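Local coordinates for protein D-alanyl-D-alanine carboxypeptidase (Enterococcus faecalis V583, PDB 5ZHW) that cleaves the C-terminal D-alanine from peptidoglycan-derived pentapeptides as a metal-dependent carboxypeptidase linked to antibiotic resistance, at residues G172-Y177 / H193-G198; E101-I106 / T130-P135. All blocks are in the same frame, centred on the assembly; numbering follows the deposited sequence.

Interaction 2 comes first along the chain, and interaction 1 opens only after it has closed. Their centres lie 19 Å apart and their nearest atoms about 6 Å, without touching. Interaction 1 pairs strand 173-175, at one outer side of the four-stranded antiparallel sheet, with strand 193-196, close to the centre of the chain. Interaction 2 lies off the sheet, where helix 100-116 meets the loop leading from helix 121-129 toward strand 145-150. Both touch the same D-alanine: residues 193-198 supply a metal ligand, while residues 130-135 hold the dipeptide. The active site is thus assembled between the sheet and the helical part of the fold.

Interaction 1 (G172-Y177 / H193-G198); sequences GFIRRY and HYRYVG. With CU (copper (II) ion), chain C; DAL (D-alanine), chain D.
His193 meets Tyr177 over one face and Arg176 at its edge while holding the copper ion. Its CB lies 4.1 Å from Tyr177 CD2, and CG, standing anti to the backbone N (chi1 -176°), carries the imidazole alongside the Tyr177 ring. Tyr177 CE2 sits over the centre of the imidazole face, the two ring planes being inclined at 48°. Further round, the ring edge at CD2 meets Arg176 CB at 3.6 Å. At the tip the two nitrogens diverge: ND1 binds copper at 2.0 Å, together with His140, Asp147 and the carbonyl O of the chain E D-alanine, and NE2 is hydrogen-bonded to Glu139, which probably orients the ring. Glu139 also bridges to Arg176 and Arg195, so the two arginines converge on one carboxylate.

Behind the site the strands are tied by backbone bonds, Ile174 and Arg195 forming the hydrogen-bonded pair. At the far end Gly172 O takes two donors, Val197 N at 2.8 Å and Gly198 N at 3.1 Å. Next to Gly172, the edge of Tyr196 points at the face of Phe173 in an edge-to-face pair, centroids 5.3 Å apart, on the sheet face that helix 74-86 covers. A metal-binding histidine at the start of a central strand, three residues after the proposed catalytic Glu190, is the ExxH arrangement of the M15 zinc peptidases, here occupied by copper.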
ATOM      1  N   GLY A 172      -4.999 -12.233   0.807  1.00 26.16           N
ATOM      2  CA  GLY A 172      -3.956 -12.011  -0.189  1.00 25.83           C
ATOM      3  C   GLY A 172      -3.243 -10.681  -0.085  1.00 26.17           C
ATOM      4  O   GLY A 172      -2.464 -10.338  -0.967  1.00 24.63           O
ATOM      5  N   PHE A 173      -3.491  -9.944   1.000  1.00 25.04           N
ATOM      6  CA  PHE A 173      -2.898  -8.635   1.206  1.00 24.51           C
ATOM      7  C   PHE A 173      -1.845  -8.688   2.310  1.00 24.87           C
ATOM      8  O   PHE A 173      -1.999  -9.388   3.325  1.00 25.13           O
ATOM      9  CB  PHE A 173      -3.976  -7.632   1.579  1.00 24.97           C
ATOM     10  CG  PHE A 173      -4.897  -7.282   0.460  1.00 23.47           C
ATOM     11  CD1 PHE A 173      -6.026  -8.036   0.219  1.00 24.47           C
ATOM     12  CD2 PHE A 173      -4.638  -6.193  -0.353  1.00 24.30           C
ATOM     13  CE1 PHE A 173      -6.894  -7.711  -0.815  1.00 23.78           C
ATOM     14  CE2 PHE A 173      -5.494  -5.862  -1.394  1.00 23.67           C
ATOM     15  CZ  PHE A 173      -6.621  -6.612  -1.619  1.00 23.37           C
ATOM     16  N   ILE A 174      -0.784  -7.926   2.120  1.00 24.22           N
ATOM     17  CA  ILE A 174       0.251  -7.825   3.113  1.00 26.36           C
ATOM     18  C   ILE A 174       0.406  -6.398   3.552  1.00 26.81           C
ATOM     19  O   ILE A 174       0.160  -5.460   2.780  1.00 25.82           O
ATOM     20  CB  ILE A 174       1.608  -8.340   2.608  1.00 27.08           C
ATOM     21  CG1 ILE A 174       2.065  -7.595   1.337  1.00 26.74           C
ATOM     22  CG2 ILE A 174       1.494  -9.832   2.358  1.00 28.57           C
ATOM     23  CD1 ILE A 174       3.453  -7.965   0.858  1.00 26.47           C
ATOM     24  N   ARG A 175       0.817  -6.259   4.807  1.00 27.21           N
ATOM     25  CA  ARG A 175       1.266  -4.997   5.346  1.00 27.46           C
ATOM     26  C   ARG A 175       2.604  -4.695   4.683  1.00 26.17           C
ATOM     27  O   ARG A 175       3.633  -5.244   5.046  1.00 25.60           O
ATOM     28  CB  ARG A 175       1.385  -5.107   6.868  1.00 28.75           C
ATOM     29  CG  ARG A 175       1.656  -3.782   7.533  1.00 31.59           C
ATOM     30  CD  ARG A 175       1.783  -3.953   9.031  1.00 32.97           C
ATOM     31  NE  ARG A 175       2.161  -2.709   9.692  1.00 33.90           N
ATOM     32  CZ  ARG A 175       2.212  -2.552  11.020  1.00 39.89           C
ATOM     33  NH1 ARG A 175       1.924  -3.570  11.837  1.00 40.41           N
ATOM     34  NH2 ARG A 175       2.559  -1.368  11.545  1.00 40.56           N
ATOM     35  N   ARG A 176       2.571  -3.849   3.665  1.00 25.51           N
ATOM     36  CA  ARG A 176       3.694  -3.707   2.773  1.00 24.92           C
ATOM     37  C   ARG A 176       4.955  -3.133   3.397  1.00 25.77           C
ATOM     38  O   ARG A 176       6.066  -3.551   3.025  1.00 24.77           O
ATOM     39  CB  ARG A 176       3.297  -2.834   1.585  1.00 26.02           C
ATOM     40  CG  ARG A 176       4.356  -2.696   0.498  1.00 26.19           C
ATOM     41  CD  ARG A 176       4.695  -4.030  -0.152  1.00 26.75           C
ATOM     42  NE  ARG A 176       5.700  -3.881  -1.194  1.00 26.97           N
ATOM     43  CZ  ARG A 176       7.022  -3.817  -1.007  1.00 28.55           C
ATOM     44  NH1 ARG A 176       7.557  -3.875   0.202  1.00 29.92           N
ATOM     45  NH2 ARG A 176       7.826  -3.709  -2.061  1.00 29.07           N
ATOM     46  N   TYR A 177       4.786  -2.157   4.293  1.00 25.20           N
ATOM     47  CA  TYR A 177       5.892  -1.385   4.837  1.00 26.49           C
ATOM     48  C   TYR A 177       5.872  -1.476   6.378  1.00 27.09           C
ATOM     49  O   TYR A 177       5.468  -0.541   7.077  1.00 26.83           O
ATOM     50  CB  TYR A 177       5.837   0.073   4.350  1.00 28.32           C
ATOM     51  CG  TYR A 177       5.754   0.237   2.847  1.00 28.36           C
ATOM     52  CD1 TYR A 177       6.779  -0.213   2.022  1.00 28.97           C
ATOM     53  CD2 TYR A 177       4.641   0.843   2.249  1.00 29.69           C
ATOM     54  CE1 TYR A 177       6.709  -0.067   0.637  1.00 29.08           C
ATOM     55  CE2 TYR A 177       4.559   1.006   0.876  1.00 29.88           C
ATOM     56  CZ  TYR A 177       5.600   0.546   0.063  1.00 30.66           C
ATOM     57  OH  TYR A 177       5.521   0.683  -1.317  1.00 28.55           O
ATOM     58  N   HIS A 193      -1.031   1.051   4.492  1.00 26.55           N
ATOM     59  CA  HIS A 193      -0.737   0.646   3.100  1.00 26.00           C
ATOM     60  C   HIS A 193      -0.648  -0.877   2.954  1.00 25.10           C
ATOM     61  O   HIS A 193       0.293  -1.512   3.446  1.00 25.27           O
ATOM     62  CB  HIS A 193       0.539   1.309   2.609  1.00 24.93           C
ATOM     63  CG  HIS A 193       0.862   1.040   1.166  1.00 25.42           C
ATOM     64  ND1 HIS A 193       0.807   2.017   0.194  1.00 24.44           N
ATOM     65  CD2 HIS A 193       1.302  -0.085   0.544  1.00 25.29           C
ATOM     66  CE1 HIS A 193       1.185   1.494  -0.963  1.00 25.88           C
ATOM     67  NE2 HIS A 193       1.491   0.221  -0.775  1.00 23.92           N
ATOM     68  N   TYR A 194      -1.628  -1.426   2.245  1.00 23.99           N
ATOM     69  CA  TYR A 194      -1.762  -2.855   2.004  1.00 24.70           C
ATOM     70  C   TYR A 194      -1.638  -3.178   0.506  1.00 24.61           C
ATOM     71  O   TYR A 194      -2.207  -2.474  -0.332  1.00 23.20           O
ATOM     72  CB  TYR A 194      -3.071  -3.376   2.635  1.00 23.69           C
ATOM     73  CG  TYR A 194      -2.815  -3.593   4.089  1.00 25.21           C
ATOM     74  CD1 TYR A 194      -2.802  -2.519   4.999  1.00 26.84           C
ATOM     75  CD2 TYR A 194      -2.444  -4.839   4.549  1.00 25.65           C
ATOM     76  CE1 TYR A 194      -2.473  -2.721   6.337  1.00 26.37           C
ATOM     77  CE2 TYR A 194      -2.111  -5.044   5.870  1.00 27.75           C
ATOM     78  CZ  TYR A 194      -2.128  -3.994   6.767  1.00 27.20           C
ATOM     79  OH  TYR A 194      -1.788  -4.285   8.070  1.00 27.15           O
ATOM     80  N   ARG A 195      -0.872  -4.233   0.205  1.00 23.35           N
ATOM     81  CA  ARG A 195      -0.525  -4.629  -1.152  1.00 23.76           C
ATOM     82  C   ARG A 195      -1.068  -6.015  -1.417  1.00 24.11           C
ATOM     83  O   ARG A 195      -0.843  -6.914  -0.597  1.00 24.89           O
ATOM     84  CB  ARG A 195       0.991  -4.608  -1.296  1.00 24.94           C
ATOM     85  CG  ARG A 195       1.584  -5.392  -2.461  1.00 25.59           C
ATOM     86  CD  ARG A 195       1.115  -4.904  -3.809  1.00 26.08           C
ATOM     87  NE  ARG A 195       1.476  -5.891  -4.809  1.00 26.36           N
ATOM     88  CZ  ARG A 195       2.639  -5.971  -5.458  1.00 25.49           C
ATOM     89  NH1 ARG A 195       3.602  -5.094  -5.260  1.00 24.15           N
ATOM     90  NH2 ARG A 195       2.827  -6.962  -6.337  1.00 27.19           N
ATOM     91  N   TYR A 196      -1.782  -6.188  -2.537  1.00 22.88           N
ATOM     92  CA  TYR A 196      -2.228  -7.519  -2.964  1.00 25.00           C
ATOM     93  C   TYR A 196      -1.059  -8.301  -3.608  1.00 25.30           C
ATOM     94  O   TYR A 196      -0.454  -7.843  -4.585  1.00 23.38           O
ATOM     95  CB  TYR A 196      -3.388  -7.468  -3.959  1.00 24.35           C
ATOM     96  CG  TYR A 196      -3.895  -8.864  -4.297  1.00 25.94           C
ATOM     97  CD1 TYR A 196      -4.752  -9.545  -3.426  1.00 26.57           C
ATOM     98  CD2 TYR A 196      -3.505  -9.508  -5.468  1.00 26.82           C
ATOM     99  CE1 TYR A 196      -5.202 -10.817  -3.711  1.00 27.26           C
ATOM    100  CE2 TYR A 196      -3.944 -10.783  -5.764  1.00 27.85           C
ATOM    101  CZ  TYR A 196      -4.795 -11.431  -4.883  1.00 28.05           C
ATOM    102  OH  TYR A 196      -5.241 -12.683  -5.173  1.00 28.85           O
ATOM    103  N   VAL A 197      -0.758  -9.461  -3.037  1.00 25.56           N
ATOM    104  CA  VAL A 197       0.189 -10.434  -3.613  1.00 27.47           C
ATOM    105  C   VAL A 197      -0.413 -11.836  -3.857  1.00 28.35           C
ATOM    106  O   VAL A 197       0.209 -12.667  -4.530  1.00 28.28           O
ATOM    107  CB  VAL A 197       1.477 -10.548  -2.767  1.00 27.83           C
ATOM    108  CG1 VAL A 197       2.279  -9.249  -2.825  1.00 29.29           C
ATOM    109  CG2 VAL A 197       1.189 -10.912  -1.323  1.00 27.26           C
ATOM    110  N   GLY A 198      -1.618 -12.079  -3.345  1.00 26.47           N
ATOM    111  CA  GLY A 198      -2.271 -13.375  -3.451  1.00 27.86           C
ATOM    112  C   GLY A 198      -2.129 -14.126  -2.155  1.00 26.91           C
ATOM    113  O   GLY A 198      -1.179 -13.902  -1.402  1.00 26.01           O
TER
HETATM  114 CU    CU C 301      -0.216   3.722   0.172  1.00 27.27          CU
HETATM  115  N   DAL D 302       2.653   6.087   0.085  1.00 57.18           N
HETATM  116  CA  DAL D 302       3.319   4.915  -0.574  1.00 48.79           C
HETATM  117  CB  DAL D 302       4.770   4.709  -0.062  1.00 46.71           C
HETATM  118  C   DAL D 302       3.394   5.181  -2.079  1.00 39.13           C
HETATM  119  O   DAL D 302       3.665   6.298  -2.435  1.00 28.57           O
HETATM  120  OXT DAL D 302       3.264   4.231  -2.841  1.00 44.63           O
HETATM  121  O   HOH W   1       2.340  -1.107   5.195  1.00 23.94           O

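Interaction 2 (E101-I106 / T130-P135); sequences EKQQEI and TWVAVP. With DAL (D-alanine), chain D; DAL (D-alanine), chain E.
Ile106 and Val132 meet through methyl groups, CG2 of the isoleucine lying 3.7 Å from CG1 of the valine, the side chains crossing at about a right angle. One helical turn earlier, Gln103 has CG opposite its backbone N (chi1 -171°), which carries CG to 3.6 Å from Ala133 O and 3.8 Å from Pro135 CA. The bend at chi2 (60°) then turns the amide so that its end comes close to both Ala133 O and the carboxylate of the bound D-alanine, as befits substrate binding. Gln104 meets the edge of the loop, its OE1 lying 3.4 Å from Pro135 CG.

The loop grips the ligand through its backbone. Ala133 N donates an almost straight bond (173°) to the carboxylate O of the chain D D-alanine at 3.1 Å, and Trp131 O accepts from the N of that residue, also at 3.1 Å. This nitrogen joins the carbonyl carbon of the chain E D-alanine, making the ligand a dipeptide; the N of the chain E D-alanine lies 3.9 Å from Ile106 CG2.

Farther out, Met107 and Lys110 of helix 100-116 back Val132, Lys110 makes a cation-pi contact with Trp131, and Asp108 holds the amide nitrogen of Gln104. A backbone N-H on the carboxylate and a backbone carbonyl on the peptide N-H, with Ser138 OG adding a further hydrogen bond, are consistent with selection for a free C-terminal carboxylate.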
ATOM      1  N   GLU A 101       0.419  12.001 -12.443  1.00 28.38           N
ATOM      2  CA  GLU A 101       0.198  13.340 -11.913  1.00 27.36           C
ATOM      3  C   GLU A 101      -0.334  13.335 -10.471  1.00 27.14           C
ATOM      4  O   GLU A 101       0.086  14.185  -9.672  1.00 25.76           O
ATOM      5  CB  GLU A 101      -0.702  14.166 -12.851  1.00 28.13           C
ATOM      6  CG  GLU A 101      -1.094  15.563 -12.347  1.00 29.94           C
ATOM      7  CD  GLU A 101       0.086  16.516 -12.092  1.00 32.36           C
ATOM      8  OE1 GLU A 101       1.193  16.287 -12.617  1.00 34.50           O
ATOM      9  OE2 GLU A 101      -0.112  17.525 -11.366  1.00 32.91           O
ATOM     10  N   LYS A 102      -1.233  12.412 -10.123  1.00 24.55           N
ATOM     11  CA  LYS A 102      -1.718  12.336  -8.732  1.00 24.83           C
ATOM     12  C   LYS A 102      -0.581  12.007  -7.757  1.00 25.06           C
ATOM     13  O   LYS A 102      -0.503  12.582  -6.656  1.00 24.47           O
ATOM     14  CB  LYS A 102      -2.849  11.302  -8.557  1.00 26.76           C
ATOM     15  CG  LYS A 102      -3.473  11.221  -7.159  1.00 28.22           C
ATOM     16  CD  LYS A 102      -3.925  12.604  -6.681  1.00 31.78           C
ATOM     17  CE  LYS A 102      -4.897  12.563  -5.510  1.00 35.53           C
ATOM     18  NZ  LYS A 102      -6.000  13.561  -5.721  1.00 37.36           N
ATOM     19  N   GLN A 103       0.293  11.088  -8.163  1.00 25.52           N
ATOM     20  CA  GLN A 103       1.431  10.687  -7.333  1.00 25.53           C
ATOM     21  C   GLN A 103       2.384  11.850  -7.106  1.00 26.83           C
ATOM     22  O   GLN A 103       2.883  12.051  -5.983  1.00 26.78           O
ATOM     23  CB  GLN A 103       2.185   9.514  -7.966  1.00 25.14           C
ATOM     24  CG  GLN A 103       3.255   8.888  -7.060  1.00 26.44           C
ATOM     25  CD  GLN A 103       2.732   8.313  -5.739  1.00 26.29           C
ATOM     26  OE1 GLN A 103       3.457   8.243  -4.747  1.00 28.65           O
ATOM     27  NE2 GLN A 103       1.504   7.877  -5.734  1.00 25.97           N
ATOM     28  N   GLN A 104       2.640  12.598  -8.179  1.00 27.48           N
ATOM     29  CA  GLN A 104       3.445  13.802  -8.129  1.00 27.93           C
ATOM     30  C   GLN A 104       2.893  14.805  -7.111  1.00 28.73           C
ATOM     31  O   GLN A 104       3.645  15.332  -6.294  1.00 28.64           O
ATOM     32  CB  GLN A 104       3.520  14.449  -9.525  1.00 30.41           C
ATOM     33  CG  GLN A 104       4.484  15.616  -9.640  1.00 31.76           C
ATOM     34  CD  GLN A 104       5.904  15.194  -9.363  1.00 35.31           C
ATOM     35  OE1 GLN A 104       6.565  14.590 -10.214  1.00 39.65           O
ATOM     36  NE2 GLN A 104       6.369  15.455  -8.141  1.00 39.22           N
ATOM     37  N   GLU A 105       1.603  15.052  -7.182  1.00 26.50           N
ATOM     38  CA  GLU A 105       0.964  15.966  -6.298  1.00 26.47           C
ATOM     39  C   GLU A 105       1.005  15.515  -4.854  1.00 27.88           C
ATOM     40  O   GLU A 105       1.193  16.306  -3.999  1.00 24.26           O
ATOM     41  CB  GLU A 105      -0.464  16.266  -6.734  1.00 28.46           C
ATOM     42  CG  GLU A 105      -0.595  16.942  -8.074  1.00 28.75           C
ATOM     43  CD  GLU A 105      -2.010  17.032  -8.574  1.00 31.22           C
ATOM     44  OE1 GLU A 105      -2.929  16.685  -7.862  1.00 33.50           O
ATOM     45  OE2 GLU A 105      -2.197  17.458  -9.692  1.00 31.75           O
ATOM     46  N   ILE A 106       0.810  14.238  -4.608  1.00 28.73           N
ATOM     47  CA  ILE A 106       0.843  13.728  -3.263  1.00 30.74           C
ATOM     48  C   ILE A 106       2.235  13.918  -2.716  1.00 31.31           C
ATOM     49  O   ILE A 106       2.395  14.305  -1.610  1.00 30.92           O
ATOM     50  CB  ILE A 106       0.385  12.272  -3.167  1.00 32.68           C
ATOM     51  CG1 ILE A 106      -1.098  12.169  -3.439  1.00 33.52           C
ATOM     52  CG2 ILE A 106       0.687  11.699  -1.804  1.00 32.60           C
ATOM     53  CD1 ILE A 106      -1.594  10.763  -3.445  1.00 36.23           C
ATOM     54  N   THR A 130      10.798   8.869   1.878  1.00 38.47           N
ATOM     55  CA  THR A 130      10.572   7.827   2.868  1.00 38.61           C
ATOM     56  C   THR A 130       9.085   7.554   3.139  1.00 36.64           C
ATOM     57  O   THR A 130       8.768   6.552   3.773  1.00 39.59           O
ATOM     58  CB  THR A 130      11.298   8.107   4.206  1.00 40.05           C
ATOM     59  OG1 THR A 130      10.691   9.206   4.889  1.00 42.87           O
ATOM     60  CG2 THR A 130      12.784   8.405   3.985  1.00 42.45           C
ATOM     61  N   TRP A 131       8.195   8.447   2.697  1.00 35.17           N
ATOM     62  CA  TRP A 131       6.737   8.316   2.881  1.00 35.06           C
ATOM     63  C   TRP A 131       5.958   8.197   1.578  1.00 33.85           C
ATOM     64  O   TRP A 131       4.970   7.471   1.509  1.00 32.77           O
ATOM     65  CB  TRP A 131       6.197   9.529   3.641  1.00 38.28           C
ATOM     66  CG  TRP A 131       6.729   9.636   5.013  1.00 39.27           C
ATOM     67  CD1 TRP A 131       7.802  10.384   5.424  1.00 39.58           C
ATOM     68  CD2 TRP A 131       6.242   8.950   6.172  1.00 39.15           C
ATOM     69  NE1 TRP A 131       8.005  10.208   6.774  1.00 40.14           N
ATOM     70  CE2 TRP A 131       7.066   9.333   7.260  1.00 38.54           C
ATOM     71  CE3 TRP A 131       5.190   8.049   6.399  1.00 38.25           C
ATOM     72  CZ2 TRP A 131       6.868   8.851   8.561  1.00 39.63           C
ATOM     73  CZ3 TRP A 131       4.987   7.565   7.702  1.00 39.58           C
ATOM     74  CH2 TRP A 131       5.825   7.973   8.767  1.00 39.83           C
ATOM     75  N   VAL A 132       6.382   8.927   0.551  1.00 33.65           N
ATOM     76  CA  VAL A 132       5.681   8.960  -0.727  1.00 33.10           C
ATOM     77  C   VAL A 132       6.696   8.684  -1.818  1.00 32.67           C
ATOM     78  O   VAL A 132       7.704   9.365  -1.903  1.00 36.30           O
ATOM     79  CB  VAL A 132       4.984  10.316  -0.943  1.00 34.12           C
ATOM     80  CG1 VAL A 132       4.140  10.305  -2.227  1.00 35.14           C
ATOM     81  CG2 VAL A 132       4.105  10.654   0.267  1.00 32.58           C
ATOM     82  N   ALA A 133       6.423   7.677  -2.642  1.00 30.91           N
ATOM     83  CA  ALA A 133       7.330   7.274  -3.717  1.00 30.67           C
ATOM     84  C   ALA A 133       7.311   8.278  -4.856  1.00 32.67           C
ATOM     85  O   ALA A 133       6.285   8.950  -5.084  1.00 32.91           O
ATOM     86  CB  ALA A 133       6.968   5.881  -4.215  1.00 29.95           C
ATOM     87  N   VAL A 134       8.439   8.415  -5.566  1.00 34.69           N
ATOM     88  CA  VAL A 134       8.461   9.304  -6.744  1.00 35.75           C
ATOM     89  C   VAL A 134       7.577   8.652  -7.791  1.00 32.00           C
ATOM     90  O   VAL A 134       7.471   7.429  -7.807  1.00 31.28           O
ATOM     91  CB  VAL A 134       9.885   9.640  -7.315  1.00 39.42           C
ATOM     92  CG1 VAL A 134      10.759  10.293  -6.245  1.00 41.50           C
ATOM     93  CG2 VAL A 134      10.590   8.424  -7.888  1.00 37.62           C
ATOM     94  N   PRO A 135       6.891   9.459  -8.621  1.00 33.75           N
ATOM     95  CA  PRO A 135       6.037   8.911  -9.684  1.00 33.97           C
ATOM     96  C   PRO A 135       6.770   7.879 -10.526  1.00 32.87           C
ATOM     97  O   PRO A 135       7.930   8.086 -10.891  1.00 33.09           O
ATOM     98  CB  PRO A 135       5.703  10.129 -10.531  1.00 34.79           C
ATOM     99  CG  PRO A 135       5.823  11.293  -9.607  1.00 34.24           C
ATOM    100  CD  PRO A 135       6.760  10.923  -8.509  1.00 32.89           C
TER
HETATM  101  N   DAL D 302       2.653   6.087   0.085  1.00 57.18           N
HETATM  102  CA  DAL D 302       3.319   4.915  -0.574  1.00 48.79           C
HETATM  103  CB  DAL D 302       4.770   4.709  -0.062  1.00 46.71           C
HETATM  104  C   DAL D 302       3.394   5.181  -2.079  1.00 39.13           C
HETATM  105  O   DAL D 302       3.665   6.298  -2.435  1.00 28.57           O
HETATM  106  OXT DAL D 302       3.264   4.231  -2.841  1.00 44.63           O
HETATM  107  N   DAL E 303       0.903   8.401   0.346  1.00 57.65           N
HETATM  108  CA  DAL E 303       1.028   7.383   1.415  1.00 58.32           C
HETATM  109  CB  DAL E 303       1.913   7.849   2.587  1.00 58.37           C
HETATM  110  C   DAL E 303       1.521   6.031   0.853  1.00 53.37           C
HETATM  111  O   DAL E 303       0.889   5.018   1.134  1.00 42.16           O